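Local coordinates for ESAT-6/WXG100 secretion system protein (Streptococcus gallolyticus, PDB 7JQE) that forms, as the EsaA subunit, an extracellular part of the bacterial type VIIb secretion system and probably takes part in protein export, at residues D118-V123 and E485-I490; K129-N132 and S137-A140; F341-D344 and S348-I351. All coordinates share one frame; numbering follows the deposited sequence.

Interaction 1: D118-V123 and E485-I490; sequences DLLEEV and ELQSTI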
loop_
_atom_site.group_PDB
_atom_site.type_symbol
_atom_site.label_atom_id
_atom_site.label_comp_id
_atom_site.label_asym_id
_atom_site.label_seq_id
_atom_site.Cartn_x
_atom_site.Cartn_y
_atom_site.Cartn_z
ATOM N N ASP A 118 55.119 -34.635 21.082
ATOM C CA ASP A 118 54.798 -33.818 19.917
ATOM C C ASP A 118 53.321 -33.930 19.561
ATOM O O ASP A 118 52.674 -32.924 19.246
ATOM C CB ASP A 118 55.668 -34.227 18.729
ATOM C CG ASP A 118 57.148 -34.091 19.018
ATOM O OD1 ASP A 118 57.530 -33.154 19.752
ATOM O OD2 ASP A 118 57.931 -34.927 18.517
ATOM N N LEU A 119 52.774 -35.147 19.600
ATOM C CA LEU A 119 51.346 -35.321 19.360
ATOM C C LEU A 119 50.526 -34.484 20.331
ATOM O O LEU A 119 49.495 -33.915 19.954
ATOM C CB LEU A 119 50.972 -36.800 19.468
ATOM C CG LEU A 119 49.491 -37.150 19.319
ATOM C CD1 LEU A 119 48.959 -36.676 17.974
ATOM C CD2 LEU A 119 49.266 -38.643 19.486
ATOM N N LEU A 120 50.977 -34.385 21.584
ATOM C CA LEU A 120 50.246 -33.605 22.576
ATOM C C LEU A 120 50.037 -32.171 22.105
ATOM O O LEU A 120 48.933 -31.625 22.208
ATOM C CB LEU A 120 50.988 -33.630 23.911
ATOM C CG LEU A 120 50.171 -33.218 25.136
ATOM C CD1 LEU A 120 49.110 -34.263 25.431
ATOM C CD2 LEU A 120 51.074 -33.015 26.342
ATOM N N GLU A 121 51.092 -31.542 21.583
ATOM C CA GLU A 121 50.976 -30.152 21.152
ATOM C C GLU A 121 50.022 -30.018 19.974
ATOM O O GLU A 121 49.247 -29.057 19.900
ATOM C CB GLU A 121 52.350 -29.592 20.799
ATOM C CG GLU A 121 53.331 -29.603 21.954
ATOM C CD GLU A 121 54.610 -28.860 21.632
ATOM O OE1 GLU A 121 54.533 -27.823 20.939
ATOM O OE2 GLU A 121 55.691 -29.318 22.064
ATOM N N GLU A 122 50.070 -30.967 19.035
ATOM C CA GLU A 122 49.113 -30.952 17.933
ATOM C C GLU A 122 47.683 -31.018 18.452
ATOM O O GLU A 122 46.787 -30.352 17.915
ATOM C CB GLU A 122 49.391 -32.113 16.981
ATOM C CG GLU A 122 50.733 -32.031 16.276
ATOM C CD GLU A 122 50.778 -30.933 15.232
ATOM O OE1 GLU A 122 49.703 -30.400 14.880
ATOM O OE2 GLU A 122 51.887 -30.604 14.761
ATOM N N VAL A 123 47.448 -31.813 19.498
ATOM C CA VAL A 123 46.107 -31.908 20.065
ATOM C C VAL A 123 45.724 -30.608 20.761
ATOM O O VAL A 123 44.556 -30.206 20.751
ATOM C CB VAL A 123 46.010 -33.108 21.023
ATOM C CG1 VAL A 123 44.662 -33.105 21.725
ATOM C CG2 VAL A 123 46.222 -34.410 20.267
ATOM N N GLU A 485 44.633 -37.781 29.272
ATOM C CA GLU A 485 45.050 -39.173 29.145
ATOM C C GLU A 485 46.387 -39.291 28.421
ATOM O O GLU A 485 47.225 -40.123 28.790
ATOM C CB GLU A 485 43.968 -39.985 28.436
ATOM C CG GLU A 485 42.821 -40.385 29.347
ATOM C CD GLU A 485 41.696 -41.081 28.605
ATOM O OE1 GLU A 485 41.764 -41.170 27.360
ATOM O OE2 GLU A 485 40.741 -41.538 29.268
ATOM N N LEU A 486 46.611 -38.466 27.396
ATOM C CA LEU A 486 47.890 -38.515 26.692
ATOM C C LEU A 486 49.036 -38.099 27.606
ATOM O O LEU A 486 50.096 -38.735 27.612
ATOM C CB LEU A 486 47.844 -37.634 25.444
ATOM C CG LEU A 486 49.099 -37.639 24.565
ATOM C CD1 LEU A 486 49.520 -39.056 24.216
ATOM C CD2 LEU A 486 48.864 -36.829 23.300
ATOM N N GLN A 487 48.846 -37.036 28.392
ATOM C CA GLN A 487 49.873 -36.645 29.354
ATOM C C GLN A 487 50.102 -37.735 30.390
ATOM O O GLN A 487 51.243 -37.984 30.797
ATOM C CB GLN A 487 49.492 -35.334 30.039
ATOM C CG GLN A 487 50.271 -34.132 29.539
ATOM C CD GLN A 487 51.703 -34.119 30.028
ATOM O OE1 GLN A 487 51.965 -33.838 31.197
ATOM N NE2 GLN A 487 52.640 -34.427 29.139
ATOM N N SER A 488 49.028 -38.394 30.832
ATOM C CA SER A 488 49.155 -39.427 31.855
ATOM C C SER A 488 50.038 -40.572 31.372
ATOM O O SER A 488 50.938 -41.022 32.091
ATOM C CB SER A 488 47.769 -39.938 32.251
ATOM O OG SER A 488 47.852 -40.883 33.306
ATOM N N THR A 489 49.795 -41.057 30.152
ATOM C CA THR A 489 50.605 -42.148 29.618
ATOM C C THR A 489 52.028 -41.693 29.325
ATOM O O THR A 489 52.980 -42.449 29.551
ATOM C CB THR A 489 49.954 -42.729 28.364
ATOM O OG1 THR A 489 49.360 -41.674 27.597
ATOM C CG2 THR A 489 48.886 -43.737 28.742
ATOM N N ILE A 490 52.202 -40.468 28.823
ATOM C CA ILE A 490 53.553 -39.939 28.652
ATOM C C ILE A 490 54.284 -39.933 29.988
ATOM O O ILE A 490 55.412 -40.426 30.102
ATOM C CB ILE A 490 53.520 -38.533 28.030
ATOM C CG1 ILE A 490 52.883 -38.569 26.641
ATOM C CG2 ILE A 490 54.935 -37.965 27.951
ATOM C CD1 ILE A 490 52.963 -37.248 25.910
#
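Helices 118-123 and 485-490 run antiparallel, with their axes 10.3 Å apart at closest approach and their N-to-C directions at 168°. Leu-120 and Leu-486 stand level, their CA atoms 6.8 Å apart. Both segments lie inside longer helices, 102-135 and 462-491, so the chain returns here after more than 360 residues.

The two leucines carry most of the contact. Each points toward the partner helix. They slide past each other in opposite directions, so each lies alongside the other instead of meeting end on. Leu-120 CD1 sits 3.3 Å from Leu-486 CD2 and also touches CG and CB of Leu-486. Packing is tight at this point. CG of Leu-486 is turned away from the backbone N (chi1 -177°), and Leu-486 CD2 then reaches past Leu-120 CD1 to the backbone of the other helix, 3.6 Å from Leu-120 CA.

Leu-119 adds a side wall. Its CG meets Leu-486 CD2 at 4.0 Å, and the two side chains cross at about a right angle. On the other branch of Leu-120, Leu-120 CD2 rests on Gln-487 CG at 3.5 Å. The Gln-487 chain bends at chi2 (-74°), which folds its amide back over the same methyl, NE2 being 3.5 Å from Leu-120 CD2. The Gln-487 and Leu-120 side chains cross at about a right angle, and CG and the amide end both touch the one methyl.

Ile-483 covers Leu-120 from the same chain, and Leu-116 touches Leu-486. The second subunit also takes part: its Leu-119 packs on Leu-486, and its Glu-485 packs on Leu-119. The contact is thus an antiparallel helix pair whose apolar face is extended by the second subunit, as in a helical bundle.

Interaction 2: K129-N132 and S137-A140; sequences KVSN and SDLA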
loop_
_atom_site.group_PDB
_atom_site.type_symbol
_atom_site.label_atom_id
_atom_site.label_comp_id
_atom_site.label_asym_id
_atom_site.label_seq_id
_atom_site.Cartn_x
_atom_site.Cartn_y
_atom_site.Cartn_z
ATOM N N LYS A 129 41.516 -24.371 18.058
ATOM C CA LYS A 129 40.647 -24.048 16.930
ATOM C C LYS A 129 39.194 -24.387 17.234
ATOM O O LYS A 129 38.279 -23.674 16.802
ATOM C CB LYS A 129 41.121 -24.776 15.672
ATOM C CG LYS A 129 42.503 -24.349 15.210
ATOM C CD LYS A 129 42.901 -25.019 13.903
ATOM C CE LYS A 129 44.362 -24.739 13.575
ATOM N NZ LYS A 129 44.778 -25.289 12.257
ATOM N N VAL A 130 38.957 -25.474 17.973
ATOM C CA VAL A 130 37.588 -25.804 18.362
ATOM C C VAL A 130 37.019 -24.719 19.267
ATOM O O VAL A 130 35.840 -24.356 19.160
ATOM C CB VAL A 130 37.533 -27.191 19.029
ATOM C CG1 VAL A 130 36.243 -27.357 19.815
ATOM C CG2 VAL A 130 37.659 -28.290 17.980
ATOM N N SER A 131 37.849 -24.167 20.156
ATOM C CA SER A 131 37.368 -23.144 21.080
ATOM C C SER A 131 37.026 -21.850 20.349
ATOM O O SER A 131 36.060 -21.163 20.708
ATOM C CB SER A 131 38.411 -22.887 22.165
ATOM O OG SER A 131 37.920 -21.998 23.156
ATOM N N ASN A 132 37.808 -21.496 19.326
ATOM C CA ASN A 132 37.528 -20.280 18.569
ATOM C C ASN A 132 36.241 -20.411 17.764
ATOM O O ASN A 132 35.475 -19.451 17.653
ATOM C CB ASN A 132 38.704 -19.949 17.650
ATOM C CG ASN A 132 39.839 -19.258 18.381
ATOM O OD1 ASN A 132 39.619 -18.313 19.140
ATOM N ND2 ASN A 132 41.063 -19.729 18.157
ATOM N N SER A 137 36.594 -17.343 21.453
ATOM C CA SER A 137 37.928 -17.055 21.963
ATOM C C SER A 137 38.634 -18.384 22.213
ATOM O O SER A 137 38.117 -19.453 21.873
ATOM C CB SER A 137 37.859 -16.189 23.227
ATOM O OG SER A 137 37.306 -16.913 24.310
ATOM N N ASP A 138 39.820 -18.319 22.806
ATOM C CA ASP A 138 40.606 -19.506 23.142
ATOM C C ASP A 138 40.674 -19.608 24.661
ATOM O O ASP A 138 41.514 -18.969 25.301
ATOM C CB ASP A 138 41.999 -19.433 22.522
ATOM C CG ASP A 138 42.851 -20.649 22.853
ATOM O OD1 ASP A 138 42.336 -21.589 23.496
ATOM O OD2 ASP A 138 44.042 -20.665 22.470
ATOM N N LEU A 139 39.788 -20.422 25.238
ATOM C CA LEU A 139 39.740 -20.543 26.691
ATOM C C LEU A 139 41.014 -21.161 27.254
ATOM O O LEU A 139 41.422 -20.818 28.370
ATOM C CB LEU A 139 38.518 -21.359 27.110
ATOM C CG LEU A 139 37.163 -20.692 26.848
ATOM C CD1 LEU A 139 36.023 -21.646 27.157
ATOM C CD2 LEU A 139 37.034 -19.424 27.671
ATOM N N ALA A 140 41.656 -22.051 26.505
ATOM C CA ALA A 140 42.842 -22.774 26.971
ATOM C C ALA A 140 42.644 -23.262 28.405
ATOM O O ALA A 140 43.366 -22.888 29.330
ATOM C CB ALA A 140 44.098 -21.913 26.857
#
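Ser-131 has OG turned away from its backbone N, beside its carbonyl carbon (chi1 -174°), and this aims the hydroxyl at the 137-140 loop, where it meets Ser-137 O and Leu-139 N. Ser-131 OG donates to Ser-137 O at 2.9 Å. The approach is angled, with the donor tilted 30° from the carbonyl plane. In return Ser-131 OG accepts a nearly straight bond from Leu-139 N, 3.2 Å long and 171° at the hydrogen. One oxygen therefore grips two backbone groups, two residues apart.

Leu-139 CB and CG also lie near the hydroxyl, CG at 4.0 Å from Ser-131 OG. Asn-132 CA makes a CH...O contact to the same Ser-137 O, at 3.5 Å.

Asp-138 OD2 is hydrogen-bonded to Ser-128 OG, one helical turn before Asn-132. Asp-138 OD1 takes a weak bond from Ala-140 N, 3.1 Å long. Serine hydroxyls thus tie the loop back onto the last turns of helix 102-135: the buried Ser-131 hydroxyl acts as both donor and acceptor, and so gives a partner to one carbonyl and one N-H of a loop that has no regular structure.

Interaction 3: F341-D344 and S348-I351; sequences FADD and SKTI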
loop_
_atom_site.group_PDB
_atom_site.type_symbol
_atom_site.label_atom_id
_atom_site.label_comp_id
_atom_site.label_asym_id
_atom_site.label_seq_id
_atom_site.Cartn_x
_atom_site.Cartn_y
_atom_site.Cartn_z
ATOM N N PHE A 341 -43.140 53.704 -18.270
ATOM C CA PHE A 341 -42.958 54.151 -19.645
ATOM C C PHE A 341 -41.575 54.769 -19.814
ATOM O O PHE A 341 -41.109 55.531 -18.962
ATOM C CB PHE A 341 -44.041 55.160 -20.035
ATOM C CG PHE A 341 -45.410 54.554 -20.169
ATOM C CD1 PHE A 341 -45.674 53.630 -21.165
ATOM C CD2 PHE A 341 -46.429 54.906 -19.303
ATOM C CE1 PHE A 341 -46.926 53.064 -21.292
ATOM C CE2 PHE A 341 -47.686 54.345 -19.423
ATOM C CZ PHE A 341 -47.934 53.423 -20.420
ATOM N N ALA A 342 -40.925 54.450 -20.936
ATOM C CA ALA A 342 -39.494 54.712 -21.069
ATOM C C ALA A 342 -39.182 56.204 -21.127
ATOM O O ALA A 342 -38.174 56.652 -20.568
ATOM C CB ALA A 342 -38.948 54.003 -22.307
ATOM N N ASP A 343 -40.023 56.994 -21.795
ATOM C CA ASP A 343 -39.671 58.391 -22.027
ATOM C C ASP A 343 -40.017 59.292 -20.847
ATOM O O ASP A 343 -39.321 60.285 -20.609
ATOM C CB ASP A 343 -40.358 58.903 -23.294
ATOM C CG ASP A 343 -41.871 58.891 -23.182
ATOM O OD1 ASP A 343 -42.392 58.332 -22.195
ATOM O OD2 ASP A 343 -42.539 59.445 -24.082
ATOM N N ASP A 344 -41.074 58.972 -20.101
ATOM C CA ASP A 344 -41.542 59.836 -19.026
ATOM C C ASP A 344 -41.136 59.363 -17.640
ATOM O O ASP A 344 -41.236 60.141 -16.686
ATOM C CB ASP A 344 -43.072 59.952 -19.059
ATOM C CG ASP A 344 -43.572 60.740 -20.247
ATOM O OD1 ASP A 344 -42.738 61.341 -20.956
ATOM O OD2 ASP A 344 -44.803 60.760 -20.472
ATOM N N SER A 348 -48.726 56.455 -16.280
ATOM C CA SER A 348 -50.022 56.790 -16.855
ATOM C C SER A 348 -49.825 57.706 -18.053
ATOM O O SER A 348 -49.079 58.688 -17.975
ATOM C CB SER A 348 -50.929 57.461 -15.816
ATOM O OG SER A 348 -52.235 57.643 -16.325
ATOM N N LYS A 349 -50.498 57.382 -19.155
ATOM C CA LYS A 349 -50.452 58.192 -20.361
ATOM C C LYS A 349 -51.855 58.338 -20.932
ATOM O O LYS A 349 -52.710 57.467 -20.754
ATOM C CB LYS A 349 -49.523 57.583 -21.419
ATOM C CG LYS A 349 -48.165 58.247 -21.516
ATOM C CD LYS A 349 -47.295 57.555 -22.556
ATOM C CE LYS A 349 -45.980 58.290 -22.754
ATOM N NZ LYS A 349 -45.265 58.490 -21.469
ATOM N N THR A 350 -52.082 59.457 -21.617
ATOM C CA THR A 350 -53.322 59.713 -22.339
ATOM C C THR A 350 -52.980 60.029 -23.788
ATOM O O THR A 350 -52.144 60.898 -24.055
ATOM C CB THR A 350 -54.114 60.866 -21.714
ATOM O OG1 THR A 350 -55.402 60.948 -22.336
ATOM C CG2 THR A 350 -53.390 62.191 -21.908
ATOM N N ILE A 351 -53.614 59.318 -24.717
ATOM C CA ILE A 351 -53.349 59.479 -26.138
ATOM C C ILE A 351 -54.638 59.899 -26.843
ATOM O O ILE A 351 -55.735 59.817 -26.289
ATOM C CB ILE A 351 -52.778 58.199 -26.770
ATOM C CG1 ILE A 351 -53.812 57.075 -26.704
ATOM C CG2 ILE A 351 -51.499 57.783 -26.063
ATOM C CD1 ILE A 351 -53.348 55.782 -27.333
#
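Lys-349 NZ is gripped by two carboxylates, those of Asp-343 and Asp-344, in one salt-bridge network. Asp-344 OD2 is modelled 2.5 Å from Lys-349 NZ, shorter than usual, so the exact length is doubtful. It is met from above the carboxylate plane, 70° out of it. Asp-343 OD1 lies 3.0 Å from Lys-349 NZ and uses its syn lone pair, on the side of its other oxygen. Asp-343 and Lys-349 reach for each other from opposite directions. Asp-343 CG sits between its backbone N and carbonyl carbon (chi1 63°), and this brings the carboxylate round to the lysine. The lysine is extended up to CE and bends at chi4 (54°), which turns NZ in toward the acids. Two negative groups would be expected to favour the charged amine.

The stem of the lysine lies over Phe-341. Its CD is 4.3 Å from the centroid of the Phe-341 ring and nearly on the ring normal, a CH-pi contact over one face. Ser-348 N comes in at the edge of the ring, near its plane, 3.9 Å from Phe-341 CE2.

Phe-341 is buried, and Val-329, Ile-331, Leu-357 and Ile-359 also touch it. It lies at the end of strand 337-341 in one sheet, while Lys-349 is on edge strand 348-351 of the other. The contact closes the short loop joining two antiparallel sheets, packed together as in a beta-sandwich-like domain.

In the fold
Interactions 1 and 2 share helix 102-135. Their centres are 18 Å apart and their nearest atoms about 7 Å, so they do not touch. Both lie at the end of the molecule that holds the chain termini, and both contacts touch the second subunit, interaction 2 through its helical segment. Interaction 1 joins distant parts of the chain, while interaction 2 links a helix to the loop that follows it. Interaction 3 lies in the strand-rich domain at the far end, on the other side of the chain's centre. Its centre is 142 Å from that of interaction 1 and 124 Å from that of interaction 2. The three contacts thus mark both ends of a very elongated fold.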